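PDB 3TOY: mandelate racemase/muconate lactonizing enzyme family protein from Bradyrhizobium sp. ORS 278, which belongs to the mandelate racemase/muconate lactonizing enzyme family of the enolase superfamily and holds a calcium ion in its barrel domain. Local coordinates for residues P56-D61 with K83-L88; H87-I92 with S128-A133; L216-N221 with A234-Y239. One frame throughout, in Å; residues are numbered along the deposited sequence.

Contact 1 of 3, residues P56-D61 with K83-L88. With NI (nickel (II) ion), chain G.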
# COMPACT_ATOMS: atom_id res chain seq x y z
N PRO A 56 43.54 8.34 -13.25
CA PRO A 56 43.25 9.57 -13.98
C PRO A 56 42.54 10.56 -13.06
O PRO A 56 41.41 10.29 -12.62
CB PRO A 56 42.37 9.11 -15.15
CG PRO A 56 41.86 7.74 -14.77
CD PRO A 56 42.60 7.24 -13.58
N LEU A 57 43.21 11.68 -12.73
CA LEU A 57 42.66 12.67 -11.81
C LEU A 57 42.58 14.04 -12.47
O LEU A 57 43.34 14.35 -13.39
CB LEU A 57 43.52 12.81 -10.55
CG LEU A 57 44.03 11.55 -9.85
CD1 LEU A 57 44.84 11.93 -8.59
CD2 LEU A 57 42.85 10.66 -9.49
N VAL A 58 41.66 14.87 -11.99
CA VAL A 58 41.60 16.28 -12.36
C VAL A 58 41.85 17.09 -11.10
O VAL A 58 41.12 16.96 -10.11
CB VAL A 58 40.24 16.66 -12.98
CG1 VAL A 58 40.12 18.19 -13.17
CG2 VAL A 58 40.01 15.92 -14.29
N LEU A 59 42.89 17.93 -11.12
CA LEU A 59 43.26 18.72 -9.96
C LEU A 59 42.76 20.13 -10.16
O LEU A 59 43.03 20.75 -11.20
CB LEU A 59 44.80 18.72 -9.79
CG LEU A 59 45.47 17.36 -9.93
CD1 LEU A 59 47.00 17.47 -9.75
CD2 LEU A 59 44.87 16.35 -8.91
N ILE A 60 42.02 20.63 -9.18
CA ILE A 60 41.25 21.85 -9.34
C ILE A 60 41.80 22.89 -8.40
O ILE A 60 42.03 22.62 -7.22
CB ILE A 60 39.73 21.59 -9.01
CG1 ILE A 60 39.14 20.57 -9.98
CG2 ILE A 60 38.94 22.88 -8.95
CD1 ILE A 60 37.63 20.21 -9.75
N ASP A 61 42.04 24.09 -8.94
CA ASP A 61 42.51 25.22 -8.15
C ASP A 61 41.57 26.39 -8.32
O ASP A 61 41.29 26.82 -9.43
CB ASP A 61 43.92 25.64 -8.58
CG ASP A 61 44.92 24.53 -8.43
OD1 ASP A 61 45.01 23.96 -7.33
OD2 ASP A 61 45.62 24.21 -9.41
N LYS A 83 39.92 15.40 -20.51
CA LYS A 83 39.83 16.65 -21.26
C LYS A 83 38.49 17.35 -21.07
O LYS A 83 38.45 18.53 -20.75
CB LYS A 83 40.12 16.42 -22.74
CG LYS A 83 41.59 16.21 -23.03
CD LYS A 83 41.86 15.99 -24.51
CE LYS A 83 43.36 16.06 -24.80
NZ LYS A 83 44.15 15.18 -23.90
N PRO A 84 37.39 16.62 -21.28
CA PRO A 84 36.05 17.17 -21.05
C PRO A 84 35.92 17.80 -19.65
O PRO A 84 35.40 18.92 -19.52
CB PRO A 84 35.13 15.95 -21.19
CG PRO A 84 35.89 14.97 -21.99
CD PRO A 84 37.35 15.22 -21.73
N LEU A 85 36.39 17.09 -18.62
CA LEU A 85 36.29 17.58 -17.23
C LEU A 85 37.11 18.85 -17.03
O LEU A 85 36.66 19.81 -16.41
CB LEU A 85 36.73 16.51 -16.22
CG LEU A 85 35.67 15.44 -15.93
CD1 LEU A 85 36.24 14.30 -15.10
CD2 LEU A 85 34.48 16.08 -15.25
N VAL A 86 38.31 18.87 -17.59
CA VAL A 86 39.15 20.08 -17.49
C VAL A 86 38.43 21.29 -18.10
O VAL A 86 38.37 22.36 -17.49
CB VAL A 86 40.52 19.86 -18.18
CG1 VAL A 86 41.26 21.20 -18.37
CG2 VAL A 86 41.36 18.88 -17.35
N HIS A 87 37.88 21.10 -19.27
CA HIS A 87 37.11 22.11 -19.96
C HIS A 87 35.94 22.60 -19.13
O HIS A 87 35.73 23.77 -18.99
CB HIS A 87 36.49 21.51 -21.20
CG HIS A 87 37.26 21.74 -22.46
ND1 HIS A 87 37.26 22.94 -23.13
CD2 HIS A 87 37.98 20.88 -23.22
CE1 HIS A 87 38.00 22.82 -24.22
NE2 HIS A 87 38.43 21.58 -24.31
N LEU A 88 35.16 21.66 -18.64
CA LEU A 88 33.96 22.03 -17.88
C LEU A 88 34.31 22.84 -16.64
O LEU A 88 33.68 23.87 -16.37
CB LEU A 88 33.18 20.77 -17.51
CG LEU A 88 32.43 20.20 -18.71
CD1 LEU A 88 31.98 18.80 -18.37
CD2 LEU A 88 31.22 21.09 -19.10
NI NI G . 39.38 20.32 -26.00
O HOH W 1 41.12 20.63 -27.21
O HOH W 2 38.21 21.21 -27.44
O HOH W 3 40.89 19.52 -24.70
O HOH W 4 40.87 21.59 -26.83
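V58, in the middle of its strand, meets the helix 83-88 with both of its methyl groups. CG2 lies against L85, 3.9 Å from L85 CB, so this methyl lies along the leucine, nearest its CB and reaching one branch, L85 CD1, at 4.2 Å. The V58 and L85 side chains cross obliquely. The second branch, V58 CG1, turns to the next helical residue and approaches V86 CG2 at 4.4 Å, a looser contact. The valine torsion makes this division: with chi1 at 172°, CG1 is anti to the backbone N and CG2 is anti to the carbonyl carbon, which spreads the two methyls over successive residues of one helical turn. The backbones come close here, V58 CA and V86 CA being 6.8 Å apart. This is helix-on-sheet packing in the N-terminal capping domain of the enolase superfamily, where an antiparallel sheet is covered by helices. The strand 56-61 is hydrogen-bonded on its two sides to strands 29-47 and 69-75, and the alternation of its side chains sends V58 to the helix while L57 and L59 pack on loop residues F345, A346 and I349. L85 also touches M125 of helix 122-142. Beyond the strand's reach, at the subunit interface, H87 NE2 binds a nickel ion at 2.3 Å; the metal stands almost evenly off the flanking ring carbons, 3.2 Å from H87 CD2 and 3.4 Å from H87 CE1. H87 of a second subunit binds the same nickel.

Contact 2 of 3, residues H87-I92 with S128-A133. With NI (nickel (II) ion), chain G.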
# COMPACT_ATOMS: atom_id res chain seq x y z
N HIS A 87 37.88 21.10 -19.27
CA HIS A 87 37.11 22.11 -19.96
C HIS A 87 35.94 22.60 -19.13
O HIS A 87 35.73 23.77 -18.99
CB HIS A 87 36.49 21.51 -21.20
CG HIS A 87 37.26 21.74 -22.46
ND1 HIS A 87 37.26 22.94 -23.13
CD2 HIS A 87 37.98 20.88 -23.22
CE1 HIS A 87 38.00 22.82 -24.22
NE2 HIS A 87 38.43 21.58 -24.31
N LEU A 88 35.16 21.66 -18.64
CA LEU A 88 33.96 22.03 -17.88
C LEU A 88 34.31 22.84 -16.64
O LEU A 88 33.68 23.87 -16.37
CB LEU A 88 33.18 20.77 -17.51
CG LEU A 88 32.43 20.20 -18.71
CD1 LEU A 88 31.98 18.80 -18.37
CD2 LEU A 88 31.22 21.09 -19.10
N VAL A 89 35.30 22.38 -15.89
CA VAL A 89 35.69 23.07 -14.68
C VAL A 89 36.16 24.50 -15.03
O VAL A 89 35.80 25.46 -14.36
CB VAL A 89 36.81 22.34 -13.94
CG1 VAL A 89 37.36 23.22 -12.82
CG2 VAL A 89 36.29 21.00 -13.37
N GLU A 90 36.96 24.62 -16.08
CA GLU A 90 37.51 25.92 -16.45
C GLU A 90 36.44 26.83 -17.00
O GLU A 90 36.38 28.01 -16.65
CB GLU A 90 38.72 25.76 -17.39
CG GLU A 90 39.92 25.20 -16.62
CD GLU A 90 41.27 25.35 -17.31
OE1 GLU A 90 41.30 25.47 -18.56
OE2 GLU A 90 42.30 25.32 -16.59
N ASP A 91 35.56 26.27 -17.83
CA ASP A 91 34.45 27.02 -18.40
C ASP A 91 33.52 27.53 -17.30
O ASP A 91 33.17 28.71 -17.28
CB ASP A 91 33.67 26.16 -19.40
CG ASP A 91 34.22 26.27 -20.81
OD1 ASP A 91 35.38 26.70 -20.97
OD2 ASP A 91 33.48 25.92 -21.76
N ILE A 92 33.12 26.64 -16.39
CA ILE A 92 32.23 27.03 -15.30
C ILE A 92 32.93 28.02 -14.39
O ILE A 92 32.38 29.04 -14.01
CB ILE A 92 31.77 25.80 -14.49
CG1 ILE A 92 31.05 24.82 -15.40
CG2 ILE A 92 30.92 26.23 -13.29
CD1 ILE A 92 30.73 23.48 -14.76
N SER A 128 30.70 19.43 -8.41
CA SER A 128 31.01 18.94 -7.07
C SER A 128 32.47 19.23 -6.77
O SER A 128 32.82 19.51 -5.64
CB SER A 128 30.75 17.44 -6.98
OG SER A 128 29.37 17.15 -7.29
N GLY A 129 33.31 19.14 -7.81
CA GLY A 129 34.74 19.41 -7.64
C GLY A 129 34.95 20.85 -7.21
O GLY A 129 35.75 21.13 -6.32
N LEU A 130 34.22 21.77 -7.85
CA LEU A 130 34.27 23.19 -7.50
C LEU A 130 33.81 23.41 -6.07
O LEU A 130 34.45 24.13 -5.30
CB LEU A 130 33.45 24.04 -8.48
CG LEU A 130 34.07 24.17 -9.88
CD1 LEU A 130 33.11 24.64 -10.95
CD2 LEU A 130 35.33 25.09 -9.81
N ASP A 131 32.69 22.80 -5.70
CA ASP A 131 32.20 22.95 -4.34
C ASP A 131 33.25 22.55 -3.30
O ASP A 131 33.44 23.25 -2.30
CB ASP A 131 30.90 22.14 -4.14
CG ASP A 131 30.34 22.31 -2.74
OD1 ASP A 131 29.60 23.30 -2.51
OD2 ASP A 131 30.66 21.47 -1.88
N MET A 132 33.93 21.44 -3.51
CA MET A 132 34.94 20.99 -2.54
C MET A 132 36.08 22.02 -2.44
O MET A 132 36.56 22.34 -1.35
CB MET A 132 35.52 19.63 -2.94
CG MET A 132 34.62 18.43 -2.60
SD MET A 132 35.39 16.87 -2.98
CE MET A 132 35.12 16.80 -4.75
N ALA A 133 36.51 22.52 -3.59
CA ALA A 133 37.57 23.52 -3.61
C ALA A 133 37.12 24.81 -2.91
O ALA A 133 37.93 25.45 -2.22
CB ALA A 133 38.03 23.79 -5.03
NI NI G . 39.38 20.32 -26.00
O HOH W 1 41.12 20.63 -27.21
O HOH W 2 38.21 21.21 -27.44
O HOH W 3 40.89 19.52 -24.70
O HOH W 4 40.87 21.59 -26.83
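S128 OG is hydrogen-bonded to the backbone O of G124 and has two weak bonds, to G299 N and M296 O, in the helical turn from which L130 reaches across to V89 and I92. The interface itself is entirely apolar. L130 divides its two methyls between residues three apart on helix 82-95. CD1 is the closer, 3.6 Å from I92 CG2 and 4.0 Å from I92 CB, so it lies on the branched shoulder of the isoleucine. I92 CG2 is anti to the backbone N because chi1 is -59°, while CG1 is anti to the carbonyl carbon. L130 CD2 goes to V89, 4.1 Å from V89 CG1, and here the two side chains run past one another in opposite directions. L130 extends nearly straight from its own helix, with chi2 of 163° carrying CD1 outward. The result is a leucine inserted beside two beta-branched residues, with the backbones closest at V89 CA and L130 CA, 7.3 Å apart. This is helix-on-helix packing in the N-terminal capping domain of the enolase superfamily. One residue before L130, G129 O accepts a hydrogen bond from S72 OG of strand 69-75. The helix pair is packed from several directions: V89 and L130 both touch V32 of strand 29-47, I60 and V62 of strand 50-64 touch V89 and L130 respectively, and M110 of helix 103-113 packs on I92 and L130.

Contact 3 of 3, residues L216-N221 with A234-Y239. With CA (calcium ion), chain E; ACT (acetate ion), chain F.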
# COMPACT_ATOMS: atom_id res chain seq x y z
N LEU A 216 34.59 -8.26 5.95
CA LEU A 216 34.79 -8.43 4.51
C LEU A 216 33.57 -7.86 3.79
O LEU A 216 32.44 -8.19 4.14
CB LEU A 216 34.86 -9.91 4.16
CG LEU A 216 36.12 -10.70 4.47
CD1 LEU A 216 35.90 -12.13 3.99
CD2 LEU A 216 37.30 -10.06 3.75
N MET A 217 33.81 -7.00 2.81
CA MET A 217 32.75 -6.48 1.96
C MET A 217 32.96 -7.00 0.56
O MET A 217 34.10 -7.24 0.15
CB MET A 217 32.77 -4.95 1.95
CG MET A 217 32.32 -4.30 3.25
SD MET A 217 33.63 -4.24 4.48
CE MET A 217 33.43 -2.57 5.16
N LEU A 218 31.86 -7.15 -0.19
CA LEU A 218 31.96 -7.62 -1.59
C LEU A 218 31.28 -6.66 -2.55
O LEU A 218 30.11 -6.35 -2.38
CB LEU A 218 31.39 -9.05 -1.71
CG LEU A 218 31.38 -9.69 -3.11
CD1 LEU A 218 32.81 -9.80 -3.67
CD2 LEU A 218 30.71 -11.09 -3.08
N ASP A 219 32.03 -6.18 -3.56
CA ASP A 219 31.53 -5.22 -4.51
C ASP A 219 31.34 -5.85 -5.88
O ASP A 219 32.31 -6.32 -6.49
CB ASP A 219 32.51 -4.04 -4.55
CG ASP A 219 32.06 -2.90 -5.46
OD1 ASP A 219 30.98 -2.98 -6.09
OD2 ASP A 219 32.79 -1.89 -5.52
N PHE A 220 30.09 -5.91 -6.35
CA PHE A 220 29.77 -6.48 -7.66
C PHE A 220 29.89 -5.48 -8.80
O PHE A 220 29.78 -5.85 -9.98
CB PHE A 220 28.35 -7.11 -7.69
CG PHE A 220 28.26 -8.45 -7.01
CD1 PHE A 220 28.99 -9.53 -7.49
CD2 PHE A 220 27.43 -8.64 -5.91
CE1 PHE A 220 28.93 -10.77 -6.88
CE2 PHE A 220 27.35 -9.92 -5.29
CZ PHE A 220 28.10 -10.97 -5.78
N ASN A 221 30.10 -4.20 -8.47
CA ASN A 221 30.23 -3.17 -9.50
C ASN A 221 29.14 -3.23 -10.56
O ASN A 221 29.42 -3.09 -11.75
CB ASN A 221 31.63 -3.20 -10.14
CG ASN A 221 32.67 -2.55 -9.25
OD1 ASN A 221 33.45 -3.22 -8.59
ND2 ASN A 221 32.63 -1.23 -9.18
N ALA A 234 22.39 -15.28 -1.62
CA ALA A 234 21.95 -16.35 -0.72
C ALA A 234 23.06 -17.39 -0.50
O ALA A 234 23.20 -17.98 0.58
CB ALA A 234 20.71 -17.01 -1.23
N ARG A 235 23.83 -17.63 -1.54
CA ARG A 235 24.85 -18.66 -1.49
C ARG A 235 26.09 -18.15 -0.75
O ARG A 235 26.93 -18.94 -0.31
CB ARG A 235 25.20 -19.11 -2.91
CG ARG A 235 24.01 -19.75 -3.61
CD ARG A 235 23.93 -21.26 -3.33
NE ARG A 235 25.06 -21.94 -3.97
CZ ARG A 235 25.03 -22.46 -5.20
NH1 ARG A 235 23.92 -22.40 -5.92
NH2 ARG A 235 26.12 -23.04 -5.70
N LEU A 236 26.21 -16.83 -0.63
CA LEU A 236 27.36 -16.23 0.05
C LEU A 236 27.09 -15.86 1.51
O LEU A 236 27.98 -15.38 2.23
CB LEU A 236 27.82 -14.97 -0.68
CG LEU A 236 28.38 -15.18 -2.08
CD1 LEU A 236 28.51 -13.85 -2.84
CD2 LEU A 236 29.74 -15.90 -1.98
N ALA A 237 25.86 -16.05 1.95
CA ALA A 237 25.48 -15.59 3.30
C ALA A 237 26.22 -16.32 4.45
O ALA A 237 26.23 -15.85 5.58
CB ALA A 237 23.98 -15.66 3.48
N ASP A 238 26.85 -17.45 4.16
CA ASP A 238 27.57 -18.20 5.18
C ASP A 238 28.95 -17.64 5.54
O ASP A 238 29.62 -18.15 6.43
CB ASP A 238 27.74 -19.66 4.75
CG ASP A 238 26.47 -20.46 4.92
OD1 ASP A 238 25.67 -20.13 5.82
OD2 ASP A 238 26.26 -21.42 4.14
N TYR A 239 29.38 -16.59 4.84
CA TYR A 239 30.73 -16.07 5.05
C TYR A 239 30.78 -14.80 5.88
O TYR A 239 31.84 -14.20 6.04
CB TYR A 239 31.41 -15.88 3.71
CG TYR A 239 31.51 -17.18 2.96
CD1 TYR A 239 32.48 -18.13 3.29
CD2 TYR A 239 30.63 -17.48 1.93
CE1 TYR A 239 32.57 -19.33 2.61
CE2 TYR A 239 30.71 -18.68 1.25
CZ TYR A 239 31.68 -19.60 1.60
OH TYR A 239 31.77 -20.80 0.92
CA CA E . 32.26 0.45 -5.52
C ACT F . 34.78 1.42 -7.67
O ACT F . 35.33 2.19 -6.85
OXT ACT F . 34.09 0.49 -7.20
CH3 ACT F . 34.95 1.58 -9.16
O HOH W 5 30.51 -0.47 -6.64
O HOH W 6 34.34 1.26 -4.50
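L236 sets one methyl, CD1, against the adjoining ends of L218 and F220, and this is the tight part of the contact. L236 CD1 is 3.5 Å from L218 CD2, and the two side chains cross at about a right angle. The same methyl lies 4.1 Å from F220 CZ, at the ring edge and near its plane. L218 CG is anti to the backbone N (chi1 178°), which sends this leucine to the helix. Away from L236 the contact is loose: L216 points toward residues 234-239 but makes no close contact, the end of the Y239 side chain turns off to a hydrogen bond between Y239 OH and E200 OE2, and A234, R235 and D238 lie on the solvent side. Polar groups gather at the C-terminal end of the strand and in the loop after it. D219 OD2 binds calcium at 2.4 Å, with E245 and E271 completing the protein ligands. D219 OD1 accepts the backbone N of N221 at 2.8 Å, from above the carboxylate plane, in an Asx turn; water 5, another calcium ligand, donates to it too. N221 ND2 donates almost straight (165°) to OXT of the acetate bound to the metal. In the enolase-type barrel the contact belongs to the beta-alpha-beta unit of strand 215-219, helix 226-236 and strand 243-245, with L218 and Y239 also packed on helix 196-210.

Overall arrangement
Contacts 1 and 2 are neighbours in the N-terminal domain, their centres about 8 Å apart. They share H87 and L88 of helix 82-95, which is packed on the sheet in one and on helix 122-142 in the other. I60 joins them directly, its CD1 lying 3.7 Å from G129 CA and 3.9 Å from V89 CG2. Both adjoin the nickel-bridged face toward a second subunit. Contact 3 belongs to the barrel domain, on the opposite side of the chain's centre: its centre is about 35 Å from that of contact 1 and 37 Å from that of contact 2. Among the three, it alone contributes a ligand, D219, to the calcium site formed with E245 and E271.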